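Local coordinates for methyl-coenzyme M reductase gamma subunit (Methermicoccus shengliensis DSM 18856, PDB 7NKG), which forms part of the nickel-containing enzyme that makes methane from methyl-coenzyme M and coenzyme B, lining part of the pocket for factor 430, at residues C[16-21]-C[99-104]; C[214-217]-C[222-225]. One frame throughout, in Å; residues are numbered along the deposited sequence.

Contact 1 pairs helix 13-23 with the start of helix 99-109, and contact 2 closes a short loop between helices 206-212 and 227-245. Along the chain they come in series, with contact 1 complete before contact 2 opens, yet their centres lie only about 14 Å apart. Segment 16-21 brings them together: Arg18, which stacks on Trp101 in contact 1, sends NE to Thr214 O at 2.8 Å, a probable hydrogen bond, while its NH1 packs on the ring of Tyr216. Two helices from the first half of the gamma subunit are thus tied to the loop that leads into its C-terminal helix.

Contact 1 of 2, residues C[16-21]-C[99-104]; sequences QNRRKH and PYWRSY
Arg18 lies lengthwise over one face of the Trp101 indole, and its side chain illustrates how an arginine can use its aliphatic stem and its charged end on the same aromatic surface. CB comes first, 3.3 Å from Trp101 NE1 at the pyrrole side of the ring. With CG anti to the carbonyl carbon (chi1 -78°) and the chain extended from there to NE, the following atoms travel across the indole. CG makes a CH-pi contact, 3.6 Å from the centroid of the five-membered ring of Trp101 and almost straight above it. CD then covers the fusion with the benzene ring, 3.6 Å from Trp101 CE2. NE reaches the far part of the six-membered ring, but its hydrogen bond goes to Thr214 O in a neighbouring loop. At the tip the guanidinium lies nearly flat on the indole, its plane turned by 19°, with CZ 4.0 Å from the centroid of the six-membered ring in a cation-pi stack and NH1 3.4 Å from Trp101 CH2. NH1 also donates to the backbone of a neighbouring subunit.

This is a helix-to-helix contact between helices 13-23 and 99-109, buried within the assembly, and Trp101 supplies nearly half of the surface buried between the two segments. Across the indole from Arg18 stands Tyr104, one turn further along helix 99-109, with CE2 3.4 Å above the Trp101 plane and over its centre. The indole is therefore held between the arginine and the tyrosine, which limits its freedom to tilt.

His21, a turn after Arg18, comes to the rim instead of the face: its CB is 4.3 Å from Trp101 CD1, near the indole plane.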
loop_
_atom_site.group_PDB
_atom_site.type_symbol
_atom_site.label_atom_id
_atom_site.label_comp_id
_atom_site.label_asym_id
_atom_site.label_seq_id
_atom_site.Cartn_x
_atom_site.Cartn_y
_atom_site.Cartn_z
ATOM N N GLN C 16 -0.201 8.869 51.422
ATOM C CA GLN C 16 0.654 8.183 52.391
ATOM C C GLN C 16 0.747 6.688 52.079
ATOM O O GLN C 16 1.837 6.118 52.143
ATOM C CB GLN C 16 0.123 8.390 53.809
ATOM C CG GLN C 16 0.276 9.838 54.280
ATOM C CD GLN C 16 -0.586 10.174 55.479
ATOM O OE1 GLN C 16 -1.193 9.303 56.120
ATOM N NE2 GLN C 16 -0.651 11.458 55.809
ATOM N N ASN C 17 -0.383 6.068 51.695
ATOM C CA ASN C 17 -0.421 4.644 51.330
ATOM C C ASN C 17 0.336 4.405 50.031
ATOM O O ASN C 17 1.047 3.417 49.920
ATOM C CB ASN C 17 -1.859 4.160 51.202
ATOM C CG ASN C 17 -2.564 4.142 52.546
ATOM O OD1 ASN C 17 -1.959 3.826 53.589
ATOM N ND2 ASN C 17 -3.832 4.509 52.565
ATOM N N ARG C 18 0.233 5.334 49.072
ATOM C CA ARG C 18 0.992 5.229 47.818
ATOM C C ARG C 18 2.505 5.210 48.102
ATOM O O ARG C 18 3.216 4.377 47.547
ATOM C CB ARG C 18 0.621 6.400 46.894
ATOM C CG ARG C 18 -0.714 6.155 46.220
ATOM C CD ARG C 18 -1.204 7.256 45.324
ATOM N NE ARG C 18 -2.438 6.829 44.678
ATOM C CZ ARG C 18 -3.004 7.420 43.632
ATOM N NH1 ARG C 18 -2.448 8.499 43.084
ATOM N NH2 ARG C 18 -4.126 6.936 43.117
ATOM N N ARG C 19 2.978 6.060 49.025
ATOM C CA ARG C 19 4.398 6.067 49.401
ATOM C C ARG C 19 4.772 4.797 50.178
ATOM O O ARG C 19 5.892 4.313 50.035
ATOM C CB ARG C 19 4.758 7.329 50.188
ATOM C CG ARG C 19 4.685 8.588 49.324
ATOM C CD ARG C 19 5.313 9.783 50.020
ATOM N NE ARG C 19 4.450 10.304 51.087
ATOM C CZ ARG C 19 3.421 11.130 50.908
ATOM N NH1 ARG C 19 3.109 11.562 49.690
ATOM N NH2 ARG C 19 2.696 11.534 51.945
ATOM N N LYS C 20 3.846 4.234 50.976
ATOM C CA LYS C 20 4.096 2.960 51.661
ATOM C C LYS C 20 4.318 1.845 50.627
ATOM O O LYS C 20 5.284 1.104 50.737
ATOM C CB LYS C 20 2.915 2.569 52.574
ATOM C CG LYS C 20 2.887 3.314 53.899
ATOM C CD LYS C 20 1.686 2.904 54.744
ATOM C CE LYS C 20 1.800 3.483 56.136
ATOM N NZ LYS C 20 0.605 3.153 56.961
ATOM N N HIS C 21 3.441 1.744 49.618
ATOM C CA HIS C 21 3.569 0.712 48.591
ATOM C C HIS C 21 4.847 0.920 47.787
ATOM O O HIS C 21 5.562 -0.040 47.529
ATOM C CB HIS C 21 2.345 0.695 47.655
ATOM C CG HIS C 21 1.077 0.220 48.314
ATOM N ND1 HIS C 21 0.031 -0.305 47.568
ATOM C CD2 HIS C 21 0.731 0.197 49.625
ATOM C CE1 HIS C 21 -0.923 -0.602 48.438
ATOM N NE2 HIS C 21 -0.542 -0.326 49.692
ATOM N N PRO C 99 -3.500 -0.718 40.324
ATOM C CA PRO C 99 -2.553 -1.312 39.371
ATOM C C PRO C 99 -1.200 -0.594 39.264
ATOM O O PRO C 99 -0.168 -1.265 39.381
ATOM C CB PRO C 99 -3.347 -1.280 38.063
ATOM C CG PRO C 99 -4.748 -1.470 38.499
ATOM C CD PRO C 99 -4.840 -0.587 39.717
ATOM N N TYR C 100 -1.171 0.760 39.091
ATOM C CA TYR C 100 0.131 1.433 38.957
ATOM C C TYR C 100 0.990 1.254 40.210
ATOM O O TYR C 100 2.194 1.025 40.081
ATOM C CB TYR C 100 0.019 2.935 38.606
ATOM C CG TYR C 100 -0.216 3.167 37.122
ATOM C CD1 TYR C 100 0.776 2.891 36.187
ATOM C CD2 TYR C 100 -1.463 3.530 36.650
ATOM C CE1 TYR C 100 0.530 2.996 34.818
ATOM C CE2 TYR C 100 -1.719 3.643 35.291
ATOM C CZ TYR C 100 -0.729 3.351 34.373
ATOM O OH TYR C 100 -1.066 3.399 33.033
ATOM N N TRP C 101 0.376 1.267 41.393
ATOM C CA TRP C 101 1.148 1.168 42.639
ATOM C C TRP C 101 1.637 -0.274 42.919
ATOM O O TRP C 101 2.699 -0.416 43.544
ATOM C CB TRP C 101 0.406 1.825 43.812
ATOM C CG TRP C 101 0.833 3.266 43.923
ATOM C CD1 TRP C 101 1.887 3.733 44.656
ATOM C CD2 TRP C 101 0.456 4.342 43.039
ATOM N NE1 TRP C 101 2.164 5.038 44.320
ATOM C CE2 TRP C 101 1.276 5.448 43.351
ATOM C CE3 TRP C 101 -0.536 4.495 42.056
ATOM C CZ2 TRP C 101 1.156 6.679 42.699
ATOM C CZ3 TRP C 101 -0.673 5.722 41.429
ATOM C CH2 TRP C 101 0.158 6.802 41.757
ATOM N N ARG C 102 0.974 -1.327 42.390
ATOM C CA ARG C 102 1.551 -2.685 42.489
ATOM C C ARG C 102 2.817 -2.700 41.577
ATOM O O ARG C 102 3.835 -3.247 41.965
ATOM C CB ARG C 102 0.590 -3.777 42.010
ATOM C CG ARG C 102 -0.521 -4.126 42.982
ATOM C CD ARG C 102 -1.109 -5.483 42.625
ATOM N NE ARG C 102 -2.279 -5.866 43.430
ATOM C CZ ARG C 102 -2.257 -6.552 44.577
ATOM N NH1 ARG C 102 -1.095 -6.921 45.127
ATOM N NH2 ARG C 102 -3.394 -6.854 45.197
ATOM N N SER C 103 2.749 -2.062 40.382
ATOM C CA SER C 103 3.902 -2.002 39.493
ATOM C C SER C 103 5.040 -1.168 40.102
ATOM O O SER C 103 6.188 -1.580 39.997
ATOM C CB SER C 103 3.508 -1.455 38.124
ATOM O OG SER C 103 2.665 -2.375 37.452
ATOM N N TYR C 104 4.732 -0.033 40.771
ATOM C CA TYR C 104 5.793 0.773 41.407
ATOM C C TYR C 104 6.418 -0.006 42.556
ATOM O O TYR C 104 7.650 0.003 42.715
ATOM C CB TYR C 104 5.255 2.111 41.948
ATOM C CG TYR C 104 4.602 3.010 40.917
ATOM C CD1 TYR C 104 5.037 3.026 39.597
ATOM C CD2 TYR C 104 3.508 3.795 41.247
ATOM C CE1 TYR C 104 4.428 3.833 38.646
ATOM C CE2 TYR C 104 2.860 4.571 40.293
ATOM C CZ TYR C 104 3.321 4.591 38.990
ATOM O OH TYR C 104 2.673 5.372 38.053
#

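Contact 2 of 2, residues C[214-217]-C[222-225]; sequences TIYR and PFRS
The carbonyl oxygen of Pro222, lying 3.9 Å from Tyr216 CD1, is gripped by two donors of one residue: Ser225 OG at 2.7 Å and Ser225 N at 3.0 Å. The hydroxyl approaches in the carbonyl plane, on a lone pair, with a C=O...OG angle of 144°. The backbone bond closes a 3-10-like (type III) turn from Pro222 to Ser225, with Phe223 and Arg224 at its two middle positions, and the turn leads into helix 227-245.

Against the start of this turn lies Tyr216. Its CB is 3.6 Å from Phe223 N, and its ring carbon CG sits equally close to Phe223 CA. The Phe223 side chain, CG anti to its backbone N (chi1 171°), presents the ring edge to the tyrosine: CD1 comes over the Tyr216 face, 3.8 Å from CD2. This edge-to-face pair has centroids 5.5 Å apart and planes at 66°.

Beyond the rings, the loop comes back close to itself where Arg217 O meets Pro222. The proline nitrogen has no hydrogen to offer, and the approach is instead a CA-H...O contact, Pro222 CA to Arg217 O at 3.4 Å. Tyr216 OH is held by a hydrogen bond to Asp226, just past the turn, while Val229 of helix 227-245 packs against the side chains of both Tyr216 and Phe223. With an alanine in place of Tyr216, the Phe223 edge would probably lose the face it rests on and Asp226 its phenol partner. The side chain of Arg217 pairs with Asp219 in a salt bridge, within the four residues that join the two segments.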
loop_
_atom_site.group_PDB
_atom_site.type_symbol
_atom_site.label_atom_id
_atom_site.label_comp_id
_atom_site.label_asym_id
_atom_site.label_seq_id
_atom_site.Cartn_x
_atom_site.Cartn_y
_atom_site.Cartn_z
ATOM N N THR C 214 -4.877 2.959 48.193
ATOM C CA THR C 214 -4.121 3.854 47.330
ATOM C C THR C 214 -5.040 4.428 46.222
ATOM O O THR C 214 -4.517 5.089 45.345
ATOM C CB THR C 214 -2.925 3.102 46.698
ATOM O OG1 THR C 214 -3.412 2.028 45.880
ATOM C CG2 THR C 214 -1.932 2.593 47.748
ATOM N N ILE C 215 -6.379 4.192 46.240
ATOM C CA ILE C 215 -7.268 4.778 45.230
ATOM C C ILE C 215 -7.979 5.983 45.848
ATOM O O ILE C 215 -8.380 5.934 47.016
ATOM C CB ILE C 215 -8.335 3.762 44.670
ATOM C CG1 ILE C 215 -8.860 4.241 43.284
ATOM C CG2 ILE C 215 -9.529 3.537 45.655
ATOM C CD1 ILE C 215 -9.708 3.232 42.522
ATOM N N TYR C 216 -8.175 7.034 45.059
ATOM C CA TYR C 216 -8.962 8.182 45.506
ATOM C C TYR C 216 -10.428 7.889 45.160
ATOM O O TYR C 216 -10.713 7.242 44.150
ATOM C CB TYR C 216 -8.540 9.470 44.775
ATOM C CG TYR C 216 -7.180 9.995 45.184
ATOM C CD1 TYR C 216 -7.010 10.686 46.375
ATOM C CD2 TYR C 216 -6.076 9.837 44.362
ATOM C CE1 TYR C 216 -5.778 11.220 46.732
ATOM C CE2 TYR C 216 -4.830 10.337 44.722
ATOM C CZ TYR C 216 -4.683 11.023 45.915
ATOM O OH TYR C 216 -3.442 11.497 46.285
ATOM N N ARG C 217 -11.359 8.372 45.995
ATOM C CA ARG C 217 -12.796 8.241 45.724
ATOM C C ARG C 217 -13.489 9.452 46.325
ATOM O O ARG C 217 -13.164 9.850 47.453
ATOM C CB ARG C 217 -13.388 6.958 46.332
ATOM C CG ARG C 217 -13.284 5.714 45.444
ATOM C CD ARG C 217 -14.143 4.546 45.956
ATOM N NE ARG C 217 -15.580 4.839 45.946
ATOM C CZ ARG C 217 -16.403 4.683 44.904
ATOM N NH1 ARG C 217 -15.939 4.250 43.734
ATOM N NH2 ARG C 217 -17.694 4.967 45.022
ATOM N N PRO C 222 -11.373 12.319 48.284
ATOM C CA PRO C 222 -11.476 12.752 46.885
ATOM C C PRO C 222 -10.129 13.129 46.283
ATOM O O PRO C 222 -9.283 13.747 46.947
ATOM C CB PRO C 222 -12.406 13.968 46.946
ATOM C CG PRO C 222 -13.119 13.855 48.266
ATOM C CD PRO C 222 -12.130 13.216 49.183
ATOM N N PHE C 223 -9.933 12.793 45.011
ATOM C CA PHE C 223 -8.718 13.157 44.271
ATOM C C PHE C 223 -8.522 14.688 44.294
ATOM O O PHE C 223 -7.419 15.175 44.526
ATOM C CB PHE C 223 -8.849 12.677 42.813
ATOM C CG PHE C 223 -7.762 13.178 41.894
ATOM C CD1 PHE C 223 -6.440 12.823 42.102
ATOM C CD2 PHE C 223 -8.068 13.962 40.795
ATOM C CE1 PHE C 223 -5.443 13.249 41.233
ATOM C CE2 PHE C 223 -7.067 14.404 39.935
ATOM C CZ PHE C 223 -5.764 14.035 40.152
ATOM N N ARG C 224 -9.632 15.417 44.106
ATOM C CA ARG C 224 -9.673 16.882 44.115
ATOM C C ARG C 224 -9.076 17.466 45.418
ATOM O O ARG C 224 -8.512 18.559 45.389
ATOM C CB ARG C 224 -11.139 17.337 43.997
ATOM C CG ARG C 224 -11.359 18.800 43.650
ATOM C CD ARG C 224 -12.810 19.163 43.902
ATOM N NE ARG C 224 -13.744 18.502 42.980
ATOM C CZ ARG C 224 -14.055 18.938 41.758
ATOM N NH1 ARG C 224 -13.452 20.010 41.248
ATOM N NH2 ARG C 224 -14.944 18.287 41.022
ATOM N N SER C 225 -9.223 16.760 46.552
ATOM C CA SER C 225 -8.743 17.245 47.844
ATOM C C SER C 225 -7.227 17.169 48.038
ATOM O O SER C 225 -6.727 17.807 48.967
ATOM C CB SER C 225 -9.435 16.493 48.975
ATOM O OG SER C 225 -8.905 15.192 49.175
#